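Local coordinates for plasmid pRiA4b Orf3-like domain-containing protein (Methanosarcina mazei, PDB 2I1S) that is of unknown function but belongs to the plasmid pRiA4b ORF-3-like family and folds around a mixed beta sheet, at residues W47-L52 with Y103-G108; D109-K114 with G145-Y150; P20-R25 with A138-D143; N31-D36 with K87-D92. All coordinates share one frame; numbering follows the deposited sequence.

Contact 1: W47-L52 with Y103-G108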
# COMPACT_ATOMS: atom_id res chain seq x y z
N TRP A 47 -8.30 -2.23 1.38
CA TRP A 47 -8.99 -1.22 0.61
C TRP A 47 -9.94 -1.88 -0.42
O TRP A 47 -9.91 -3.09 -0.62
CB TRP A 47 -7.98 -0.27 -0.03
CG TRP A 47 -7.35 0.72 0.93
CD1 TRP A 47 -7.90 1.18 2.11
CD2 TRP A 47 -6.09 1.40 0.79
NE1 TRP A 47 -7.05 2.08 2.70
CE2 TRP A 47 -5.93 2.23 1.92
CE3 TRP A 47 -5.07 1.38 -0.19
CZ2 TRP A 47 -4.79 3.03 2.11
CZ3 TRP A 47 -3.92 2.18 0.02
CH2 TRP A 47 -3.82 3.01 1.14
N GLU A 48 -10.77 -1.08 -1.07
CA GLU A 48 -11.92 -1.59 -1.82
C GLU A 48 -11.84 -1.29 -3.34
O GLU A 48 -12.75 -1.61 -4.10
CB GLU A 48 -13.19 -0.99 -1.22
CG GLU A 48 -13.67 -1.56 0.09
CD GLU A 48 -14.15 -2.96 -0.06
OE1 GLU A 48 -14.56 -3.35 -1.16
OE2 GLU A 48 -14.10 -3.70 0.93
N ASP A 49 -10.76 -0.66 -3.74
CA ASP A 49 -10.57 -0.16 -5.10
C ASP A 49 -11.68 0.75 -5.66
O ASP A 49 -12.10 0.61 -6.80
CB ASP A 49 -10.20 -1.29 -6.08
CG ASP A 49 -9.23 -0.81 -7.15
OD1 ASP A 49 -8.79 0.36 -7.09
OD2 ASP A 49 -8.89 -1.59 -8.02
N TYR A 50 -12.09 1.72 -4.86
CA TYR A 50 -13.20 2.60 -5.22
C TYR A 50 -12.71 3.78 -6.02
O TYR A 50 -13.50 4.44 -6.75
CB TYR A 50 -13.76 3.22 -3.95
CG TYR A 50 -14.59 2.31 -3.07
CD1 TYR A 50 -15.55 1.50 -3.62
CD2 TYR A 50 -14.44 2.35 -1.67
CE1 TYR A 50 -16.34 0.68 -2.81
CE2 TYR A 50 -15.23 1.56 -0.84
CZ TYR A 50 -16.17 0.72 -1.42
OH TYR A 50 -16.99 -0.07 -0.67
N HIS A 51 -11.43 4.11 -5.84
CA HIS A 51 -10.92 5.42 -6.22
C HIS A 51 -9.82 5.26 -7.25
O HIS A 51 -9.43 4.13 -7.56
CB HIS A 51 -10.41 6.18 -4.99
CG HIS A 51 -11.40 6.28 -3.88
ND1 HIS A 51 -12.55 7.06 -3.97
CD2 HIS A 51 -11.45 5.68 -2.67
CE1 HIS A 51 -13.24 6.94 -2.85
NE2 HIS A 51 -12.59 6.10 -2.05
N LEU A 52 -9.33 6.40 -7.76
CA LEU A 52 -8.20 6.43 -8.67
C LEU A 52 -6.90 6.17 -7.91
O LEU A 52 -6.82 6.42 -6.71
CB LEU A 52 -8.17 7.77 -9.45
CG LEU A 52 -9.42 8.08 -10.25
CD1 LEU A 52 -9.28 9.37 -11.02
CD2 LEU A 52 -9.82 6.94 -11.21
N TYR A 103 3.11 5.41 -4.28
CA TYR A 103 1.76 5.02 -4.70
C TYR A 103 0.75 5.94 -4.05
O TYR A 103 0.69 6.02 -2.84
CB TYR A 103 1.50 3.58 -4.26
CG TYR A 103 0.11 3.01 -4.48
CD1 TYR A 103 -0.29 2.51 -5.72
CD2 TYR A 103 -0.79 2.90 -3.42
CE1 TYR A 103 -1.56 1.94 -5.91
CE2 TYR A 103 -2.07 2.32 -3.60
CZ TYR A 103 -2.45 1.84 -4.84
OH TYR A 103 -3.71 1.22 -5.01
N THR A 104 -0.06 6.60 -4.87
CA THR A 104 -1.18 7.39 -4.39
C THR A 104 -2.51 6.68 -4.76
O THR A 104 -2.71 6.21 -5.88
CB THR A 104 -1.13 8.84 -4.98
OG1 THR A 104 0.14 9.44 -4.67
CG2 THR A 104 -2.27 9.74 -4.43
N TYR A 105 -3.40 6.58 -3.77
CA TYR A 105 -4.70 5.99 -3.94
C TYR A 105 -5.72 6.96 -3.31
O TYR A 105 -5.53 7.41 -2.16
CB TYR A 105 -4.75 4.61 -3.27
CG TYR A 105 -6.15 4.04 -3.15
CD1 TYR A 105 -6.91 3.75 -4.31
CD2 TYR A 105 -6.75 3.84 -1.89
CE1 TYR A 105 -8.22 3.24 -4.23
CE2 TYR A 105 -8.05 3.32 -1.79
CZ TYR A 105 -8.80 3.04 -2.99
OH TYR A 105 -10.10 2.52 -2.95
N ASP A 106 -6.79 7.28 -4.05
CA ASP A 106 -7.83 8.23 -3.62
C ASP A 106 -7.30 9.64 -3.77
O ASP A 106 -6.55 10.11 -2.91
CB ASP A 106 -8.31 7.98 -2.16
CG ASP A 106 -9.64 8.69 -1.83
OD1 ASP A 106 -10.39 8.22 -0.97
OD2 ASP A 106 -9.96 9.73 -2.46
N PHE A 107 -7.68 10.30 -4.85
CA PHE A 107 -7.20 11.65 -5.15
C PHE A 107 -7.93 12.72 -4.34
O PHE A 107 -7.62 13.92 -4.47
CB PHE A 107 -7.26 11.93 -6.68
CG PHE A 107 -6.35 11.01 -7.49
CD1 PHE A 107 -5.41 10.18 -6.85
CD2 PHE A 107 -6.39 11.02 -8.88
CE1 PHE A 107 -4.57 9.35 -7.55
CE2 PHE A 107 -5.54 10.18 -9.62
CZ PHE A 107 -4.64 9.34 -8.96
N GLY A 108 -8.90 12.30 -3.52
CA GLY A 108 -9.54 13.19 -2.53
C GLY A 108 -8.85 13.10 -1.17
O GLY A 108 -8.27 14.07 -0.68
O HOH W 1 -9.87 9.24 -6.53

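Contact 2: D109-K114 with G145-Y150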
# COMPACT_ATOMS: atom_id res chain seq x y z
N ASP A 109 -8.88 11.92 -0.56
CA ASP A 109 -8.20 11.69 0.71
C ASP A 109 -6.67 11.69 0.57
O ASP A 109 -5.97 12.00 1.54
CB ASP A 109 -8.66 10.38 1.36
CG ASP A 109 -10.02 10.50 2.09
OD1 ASP A 109 -10.77 11.47 1.88
OD2 ASP A 109 -10.32 9.59 2.89
N ASN A 110 -6.16 11.34 -0.61
CA ASN A 110 -4.72 11.44 -0.95
C ASN A 110 -3.87 10.50 -0.07
O ASN A 110 -2.96 10.91 0.65
CB ASN A 110 -4.26 12.92 -0.97
CG ASN A 110 -2.81 13.12 -1.53
OD1 ASN A 110 -2.37 12.42 -2.46
ND2 ASN A 110 -2.07 14.09 -0.95
N TRP A 111 -4.24 9.22 -0.07
CA TRP A 111 -3.43 8.22 0.62
C TRP A 111 -2.19 7.95 -0.17
O TRP A 111 -2.26 7.73 -1.39
CB TRP A 111 -4.20 6.89 0.79
CG TRP A 111 -5.54 7.02 1.52
CD1 TRP A 111 -6.76 6.70 1.02
CD2 TRP A 111 -5.76 7.46 2.88
NE1 TRP A 111 -7.74 6.94 1.96
CE2 TRP A 111 -7.15 7.40 3.11
CE3 TRP A 111 -4.91 7.91 3.91
CZ2 TRP A 111 -7.73 7.76 4.35
CZ3 TRP A 111 -5.47 8.29 5.14
CH2 TRP A 111 -6.88 8.20 5.36
N GLN A 112 -1.06 7.91 0.53
CA GLN A 112 0.22 7.63 -0.11
C GLN A 112 0.92 6.50 0.57
O GLN A 112 1.11 6.50 1.79
CB GLN A 112 1.10 8.87 -0.11
CG GLN A 112 0.55 9.99 -1.01
CD GLN A 112 1.35 11.25 -0.88
OE1 GLN A 112 1.68 11.67 0.22
NE2 GLN A 112 1.68 11.85 -2.00
N VAL A 113 1.30 5.52 -0.23
CA VAL A 113 2.03 4.39 0.27
C VAL A 113 3.44 4.44 -0.31
O VAL A 113 3.59 4.54 -1.52
CB VAL A 113 1.34 3.08 -0.14
CG1 VAL A 113 2.18 1.86 0.37
CG2 VAL A 113 -0.12 3.05 0.36
N LYS A 114 4.46 4.42 0.56
CA LYS A 114 5.86 4.27 0.13
C LYS A 114 6.12 2.82 -0.16
O LYS A 114 5.75 1.92 0.63
CB LYS A 114 6.85 4.73 1.19
CG LYS A 114 6.98 6.20 1.44
CD LYS A 114 7.98 6.39 2.64
CE LYS A 114 8.76 7.74 2.62
NZ LYS A 114 8.05 8.81 3.39
N GLY A 145 -10.91 10.51 5.52
CA GLY A 145 -10.50 11.92 5.53
C GLY A 145 -9.01 12.20 5.37
O GLY A 145 -8.59 13.32 5.60
N GLY A 146 -8.21 11.20 4.97
CA GLY A 146 -6.80 11.41 4.70
C GLY A 146 -6.05 11.26 6.02
O GLY A 146 -6.63 10.86 7.03
N VAL A 147 -4.76 11.56 6.05
CA VAL A 147 -4.01 11.29 7.28
C VAL A 147 -4.57 12.17 8.40
O VAL A 147 -4.79 11.70 9.53
CB VAL A 147 -2.47 11.34 7.10
CG1 VAL A 147 -2.04 10.29 6.12
CG2 VAL A 147 -1.97 12.68 6.62
N TRP A 148 -4.92 13.40 8.04
CA TRP A 148 -5.50 14.33 9.01
C TRP A 148 -6.83 13.84 9.56
O TRP A 148 -6.98 13.78 10.77
CB TRP A 148 -5.56 15.76 8.46
CG TRP A 148 -4.16 16.37 8.51
CD1 TRP A 148 -3.50 17.05 7.50
CD2 TRP A 148 -3.22 16.27 9.59
NE1 TRP A 148 -2.24 17.40 7.92
CE2 TRP A 148 -2.03 16.93 9.19
N GLY A 149 -7.76 13.46 8.69
CA GLY A 149 -9.04 12.90 9.12
C GLY A 149 -8.93 11.67 10.02
O GLY A 149 -9.61 11.58 11.03
N TYR A 150 -8.10 10.71 9.63
CA TYR A 150 -7.88 9.51 10.42
C TYR A 150 -7.25 9.80 11.80
O TYR A 150 -7.73 9.32 12.82
CB TYR A 150 -7.09 8.46 9.62
CG TYR A 150 -6.90 7.14 10.34
CD1 TYR A 150 -8.02 6.36 10.68
CD2 TYR A 150 -5.63 6.69 10.72
CE1 TYR A 150 -7.88 5.16 11.35
CE2 TYR A 150 -5.46 5.45 11.39
CZ TYR A 150 -6.60 4.71 11.70
OH TYR A 150 -6.51 3.53 12.35
O HOH W 2 -3.91 11.94 3.33

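Contact 3: P20-R25 with A138-D143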
# COMPACT_ATOMS: atom_id res chain seq x y z
N PRO A 20 2.38 6.35 15.18
CA PRO A 20 3.32 5.33 14.70
C PRO A 20 3.01 4.84 13.27
O PRO A 20 1.86 4.92 12.80
CB PRO A 20 3.12 4.20 15.71
CG PRO A 20 2.68 4.83 16.94
CD PRO A 20 1.88 6.03 16.54
N GLN A 21 4.02 4.29 12.62
CA GLN A 21 3.93 3.81 11.24
C GLN A 21 3.00 2.61 10.99
O GLN A 21 3.00 1.63 11.70
CB GLN A 21 5.34 3.56 10.71
CG GLN A 21 5.39 3.15 9.28
CD GLN A 21 6.80 2.94 8.82
OE1 GLN A 21 7.46 1.99 9.22
NE2 GLN A 21 7.28 3.83 7.98
N ILE A 22 2.14 2.73 9.98
CA ILE A 22 1.32 1.61 9.53
C ILE A 22 2.08 1.02 8.34
O ILE A 22 2.38 1.74 7.38
CB ILE A 22 -0.09 2.08 9.06
CG1 ILE A 22 -0.86 2.88 10.15
CG2 ILE A 22 -0.90 0.92 8.52
CD1 ILE A 22 -2.10 3.59 9.60
N TRP A 23 2.44 -0.27 8.41
CA TRP A 23 3.23 -0.91 7.33
C TRP A 23 2.90 -2.37 7.20
O TRP A 23 2.33 -2.98 8.11
CB TRP A 23 4.75 -0.73 7.52
CG TRP A 23 5.30 -1.38 8.80
CD1 TRP A 23 5.41 -0.78 10.02
CD2 TRP A 23 5.72 -2.74 8.98
NE1 TRP A 23 5.89 -1.65 10.93
CE2 TRP A 23 6.08 -2.88 10.34
CE3 TRP A 23 5.80 -3.88 8.14
CZ2 TRP A 23 6.56 -4.09 10.90
CZ3 TRP A 23 6.28 -5.08 8.68
CH2 TRP A 23 6.69 -5.17 10.06
N ARG A 24 3.25 -2.91 6.02
CA ARG A 24 3.15 -4.34 5.66
C ARG A 24 4.39 -4.76 4.90
O ARG A 24 4.99 -3.97 4.15
CB ARG A 24 1.95 -4.61 4.75
CG ARG A 24 0.74 -3.83 5.11
CD ARG A 24 0.13 -4.47 6.29
NE ARG A 24 -1.24 -4.03 6.60
CZ ARG A 24 -1.55 -3.33 7.67
NH1 ARG A 24 -2.80 -3.08 7.93
NH2 ARG A 24 -0.61 -2.87 8.49
N ARG A 25 4.80 -6.00 5.09
CA ARG A 25 5.89 -6.52 4.25
C ARG A 25 5.30 -7.63 3.39
O ARG A 25 4.59 -8.49 3.89
CB ARG A 25 7.11 -6.97 5.11
CG ARG A 25 8.29 -6.03 4.98
CD ARG A 25 9.52 -6.42 5.82
NE ARG A 25 9.40 -5.64 7.03
CZ ARG A 25 10.11 -4.59 7.38
NH1 ARG A 25 11.14 -4.16 6.68
NH2 ARG A 25 9.79 -3.97 8.49
N ALA A 138 -3.64 -1.27 12.20
CA ALA A 138 -4.76 -1.28 11.25
C ALA A 138 -4.52 -0.30 10.09
O ALA A 138 -4.09 0.83 10.28
CB ALA A 138 -6.07 -0.94 11.98
N ALA A 139 -4.80 -0.75 8.88
CA ALA A 139 -4.87 0.11 7.72
C ALA A 139 -5.92 1.23 7.88
O ALA A 139 -6.93 1.08 8.59
CB ALA A 139 -5.15 -0.73 6.51
N VAL A 140 -5.68 2.37 7.24
CA VAL A 140 -6.67 3.46 7.34
C VAL A 140 -7.93 3.00 6.60
O VAL A 140 -7.84 2.43 5.51
CB VAL A 140 -6.11 4.80 6.72
CG1 VAL A 140 -4.87 5.29 7.51
CG2 VAL A 140 -5.79 4.65 5.21
N PRO A 141 -9.12 3.21 7.21
CA PRO A 141 -10.33 2.82 6.49
C PRO A 141 -10.54 3.69 5.26
O PRO A 141 -10.02 4.82 5.20
CB PRO A 141 -11.44 3.05 7.51
CG PRO A 141 -10.67 2.97 8.91
CD PRO A 141 -9.42 3.72 8.58
N GLU A 142 -11.27 3.15 4.28
CA GLU A 142 -11.65 3.91 3.14
C GLU A 142 -12.40 5.18 3.60
O GLU A 142 -13.19 5.11 4.53
CB GLU A 142 -12.50 3.06 2.16
CG GLU A 142 -11.70 1.94 1.44
CD GLU A 142 -11.16 2.38 0.07
OE1 GLU A 142 -11.09 3.60 -0.17
OE2 GLU A 142 -10.81 1.50 -0.78
N ASP A 143 -12.11 6.32 2.94
CA ASP A 143 -12.94 7.53 2.98
C ASP A 143 -12.82 8.29 4.33
O ASP A 143 -13.63 9.20 4.63
CB ASP A 143 -14.39 7.17 2.64
CG ASP A 143 -14.51 6.38 1.34
OD1 ASP A 143 -13.90 6.78 0.32
OD2 ASP A 143 -15.22 5.37 1.32

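Contact 4: N31-D36 with K87-D92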
# COMPACT_ATOMS: atom_id res chain seq x y z
N ASN A 31 8.07 -10.97 -12.03
CA ASN A 31 7.45 -10.64 -13.32
C ASN A 31 6.13 -9.83 -13.23
O ASN A 31 5.40 -9.63 -14.23
CB ASN A 31 7.31 -11.90 -14.20
CG ASN A 31 6.25 -12.87 -13.66
OD1 ASN A 31 5.83 -12.81 -12.49
ND2 ASN A 31 5.81 -13.80 -14.53
N TYR A 32 5.83 -9.39 -12.02
CA TYR A 32 4.65 -8.59 -11.72
C TYR A 32 4.65 -7.27 -12.45
O TYR A 32 5.70 -6.64 -12.59
CB TYR A 32 4.56 -8.32 -10.22
CG TYR A 32 3.45 -9.09 -9.52
CD1 TYR A 32 2.99 -10.31 -10.02
CD2 TYR A 32 2.89 -8.59 -8.34
CE1 TYR A 32 1.98 -11.00 -9.38
CE2 TYR A 32 1.89 -9.26 -7.70
CZ TYR A 32 1.44 -10.46 -8.21
OH TYR A 32 0.41 -11.11 -7.55
N THR A 33 3.47 -6.89 -12.94
CA THR A 33 3.25 -5.58 -13.53
C THR A 33 2.90 -4.64 -12.38
O THR A 33 2.71 -5.08 -11.24
CB THR A 33 2.12 -5.59 -14.58
OG1 THR A 33 0.87 -5.90 -13.95
CG2 THR A 33 2.38 -6.61 -15.67
N PHE A 34 2.83 -3.34 -12.66
CA PHE A 34 2.30 -2.39 -11.68
C PHE A 34 0.83 -2.62 -11.35
O PHE A 34 0.43 -2.39 -10.22
CB PHE A 34 2.64 -0.95 -12.06
CG PHE A 34 4.08 -0.60 -11.78
CD1 PHE A 34 4.43 0.13 -10.64
CD2 PHE A 34 5.10 -1.05 -12.61
CE1 PHE A 34 5.78 0.43 -10.37
CE2 PHE A 34 6.44 -0.76 -12.34
CZ PHE A 34 6.79 -0.02 -11.22
N LEU A 35 0.03 -3.11 -12.29
CA LEU A 35 -1.37 -3.42 -11.98
C LEU A 35 -1.44 -4.45 -10.87
O LEU A 35 -2.14 -4.26 -9.88
CB LEU A 35 -2.16 -3.88 -13.21
CG LEU A 35 -3.65 -4.21 -13.02
CD1 LEU A 35 -4.44 -3.02 -12.40
CD2 LEU A 35 -4.30 -4.62 -14.32
N ASP A 36 -0.70 -5.54 -11.05
CA ASP A 36 -0.54 -6.61 -10.07
C ASP A 36 -0.16 -6.11 -8.69
O ASP A 36 -0.72 -6.59 -7.67
CB ASP A 36 0.54 -7.59 -10.54
CG ASP A 36 0.12 -8.44 -11.73
OD1 ASP A 36 -1.09 -8.73 -11.89
OD2 ASP A 36 1.01 -8.84 -12.51
N LYS A 87 1.26 -2.69 -18.66
CA LYS A 87 2.49 -2.90 -19.43
C LYS A 87 3.78 -2.80 -18.61
O LYS A 87 4.66 -3.63 -18.76
CB LYS A 87 2.55 -1.89 -20.58
CG LYS A 87 1.63 -2.26 -21.74
CD LYS A 87 1.30 -1.05 -22.59
CE LYS A 87 0.97 -1.47 -24.01
NZ LYS A 87 0.62 -0.29 -24.81
N ALA A 88 3.88 -1.76 -17.78
CA ALA A 88 5.06 -1.51 -16.94
C ALA A 88 5.30 -2.69 -16.00
O ALA A 88 4.39 -3.13 -15.27
CB ALA A 88 4.89 -0.24 -16.17
N LYS A 89 6.52 -3.23 -16.05
CA LYS A 89 6.90 -4.37 -15.23
C LYS A 89 7.73 -3.88 -14.04
O LYS A 89 8.54 -2.98 -14.20
CB LYS A 89 7.73 -5.35 -16.08
CG LYS A 89 6.92 -6.11 -17.15
CD LYS A 89 6.07 -7.24 -16.51
CE LYS A 89 5.95 -8.50 -17.40
NZ LYS A 89 4.68 -8.55 -18.21
N LEU A 90 7.53 -4.45 -12.85
CA LEU A 90 8.36 -4.09 -11.68
C LEU A 90 9.85 -4.22 -11.97
O LEU A 90 10.64 -3.34 -11.59
CB LEU A 90 8.03 -4.94 -10.45
CG LEU A 90 6.60 -4.88 -9.91
CD1 LEU A 90 6.52 -5.64 -8.57
CD2 LEU A 90 6.13 -3.46 -9.77
N SER A 91 10.19 -5.32 -12.65
CA SER A 91 11.56 -5.69 -13.04
C SER A 91 12.24 -4.71 -14.00
O SER A 91 13.46 -4.76 -14.17
CB SER A 91 11.58 -7.10 -13.64
OG SER A 91 11.05 -7.14 -14.96
N ASP A 92 11.46 -3.85 -14.63
CA ASP A 92 12.01 -2.78 -15.46
C ASP A 92 12.36 -1.52 -14.66
O ASP A 92 13.10 -0.66 -15.15
CB ASP A 92 11.02 -2.43 -16.57
CG ASP A 92 10.99 -3.49 -17.67
OD1 ASP A 92 12.06 -4.07 -18.00
OD2 ASP A 92 9.88 -3.75 -18.21

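Contact 1: W47-L52 with Y103-G108
Tyr105 slides its ring across Trp47, a worked example of one aromatic side chain organising a loop beside a strand. On the buried side the two form an offset stack through the indole six-membered ring, centroids 4.9 Å apart and planes at 30°. The approach is closest at the rim, where Tyr105 CD2 sits 3.4 Å from Trp47 CE3. With CG anti to the backbone N (chi1 168°), the ring leaves the end of strand 100-105 edge-on to the backbone of Tyr50 and His51, and Tyr105 OH accepts from Tyr50 N at 2.9 Å. Glu142 holds the same hydroxyl, while Trp47 NE1 bonds to Val140 O. Here a phenylalanine could keep the stack but would probably leave Tyr50 N and the Glu142 carboxylate without their shared partner.

Asp106 N closes the junction, donating almost straight to Leu52 O (2.8 Å). The Asp106 carboxylate lies nearly flat against one face of the His51 imidazole, whose NE2 bonds to Asp143; Asp106 OD2 closes an Asx turn with Gly108 N. The solvent side is looser: Leu52 CB lies over one face of the exposed Phe107 ring, 3.8 Å from its centroid, and a water accepts from Leu52 N and Phe107 N. The chemistry implies an aromatic core whose hydroxyl is matched by a backbone N-H and a carboxylate, with a CH-pi contact and a bridging water at the outer edge.

Contact 2: D109-K114 with G145-Y150
Asp109 meets Gly145 and Gly146 at the start of helix 146-157, a compact example of an acidic side chain accepting a backbone N-H where a loop runs into a helix. At the root of the side chain, Asp109 CB lies 3.7 Å from Gly146 N. CG is closer, 3.5 Å from both Gly145 N and Gly146 N. Of the two oxygens, OD1 brushes Gly145 CA, and OD2 accepts from Gly145 N at 2.8 Å. That donor comes from above the carboxylate plane, 49° out of it. With an alanine here, the N-H of Gly145 would probably be left without its carboxylate mate, and the loop entering the helix freer to shift.

The backbone of Asp109 takes part as well. A water donates to Asp109 O and accepts from Val147 N, bridging the two segments. Asp109 O also sits 3.3 Å from Gly146 CA, a spot where any beta carbon on Gly146 would collide with it. The lack of a side chain lets Gly146 come up against Asp109 O, and the same CA lies over the face of the Trp111 six-membered ring, 3.6 Å from the centroid. Farther along the indole, Trp111 CZ3 meets Val147 CG1, and Tyr150 CB lies at the ring edge. Trp47 meets the same indole, joining this packing to the neighbouring loop. Strand 111-114 and helix 146-150 run at 104° to each other; the start of the helix docks through glycine backbone onto a tryptophan at the beginning of a sheet strand.

Contact 3: P20-R25 with A138-D143
Ile22 reaches the 138-143 loop with CG1 anti to its carbonyl carbon (chi1 -56°) and CD1 extended beyond it (chi2 168°), whereas Arg24 bends at chi2 (-77°) to swing its guanidinium to the same loop. The outstretched CD1 of Ile22 lies 3.5 Å from Ala138 O and 3.9 Å from Val140 CG1, the isoleucine and valine side chains crossing at about a right angle. Its other branch, CG2, lies 3.6 Å from Ala138 O, with Ala139 CA a little farther off.

Arg24 packs against the loop too. NH1 comes within 3.6 Å of Ala139 CB, with the Ala139 backbone N at the guanidinium edge; both nitrogens are donors, so they do not bond. The group is fixed instead by carbonyls: NH2 donates to Trp23 O at 3.0 Å and also bonds to Arg137 O, while NE bonds to Val44 O. Trp23 O lies in the guanidinium plane, while NH2 approaches from above the plane of that carbonyl. Phe181 adds a cation-pi contact. A buried arginine can thus be satisfied largely by backbone oxygens. The fold feature is the connection leaving edge strand 131-136, which passes alongside the neighbouring strand 22-29 on its way to helix 146-157.

Contact 4: N31-D36 with K87-D92
Thr33 and Lys89 form a single antiparallel bridge, a non-hydrogen-bonded pair with CA atoms 4.2 Å apart. Leu90 N donates to Tyr32 O (2.9 Å) on one side of it. On the other, Phe34 N donates to Ala88 O (3.0 Å). This short piece of beta pairing directly precedes helix 34-44, where Thr33 is the N-cap and, with Asp36, makes a capping box. Thr33 N donates to Asp36 OD2 at 3.2 Å, and Asp36 N returns a weak bond to Thr33 OG1. The threonine torsion serves both tasks: OG1 stands between the backbone N and the carbonyl carbon (chi1 64°), facing into the helix turn, while CG2 is left to pack against Lys89 CD. The case shows how one residue can begin a helix and pair with a second loop segment.

Lys89 folds back through bends at chi2, chi3 and chi4, so that its aliphatic CD lies 3.4 Å from Asn31 O. On the inner side of the bridge, Leu90 spreads its two methyl groups between two aromatic residues. CD1 touches CB of Tyr32, and the tyrosine ring has Asp36 CB over its face; CD2 goes to Phe34. Ala88 CB meets Phe34 CD2 at 3.7 Å, and the carbonyl oxygens of Ala88 and Lys89 lie near the plane of that ring, at its edge. Phe55 meets the same phenyl ring edge-to-face, and Ile68 of strand 65-69 also touches it. Leu90 CD2 sits almost squarely above the Phe34 ring, 3.7 Å from its centroid and 8° off the normal.

How the contacts relate
Contact 3 is the most buried and lies nearest the centre of the chain, whereas contact 4 is the most peripheral; contacts 1 and 2 are partly buried. The first three form a continuous region. Contacts 1 and 2 share the hairpin of strands 100-105 and 111-122, and the 138-143 loop of contact 3 reaches both, through Glu142 to Tyr105 and through Val140 to Trp111. Contact 4 touches none of them. Chemistry follows place: aromatic stacking with matched polar groups in contact 1, a carboxylate and glycines at a helix start in contact 2, aliphatic packing beside an arginine in contact 3, and backbone bridging with helix capping in contact 4.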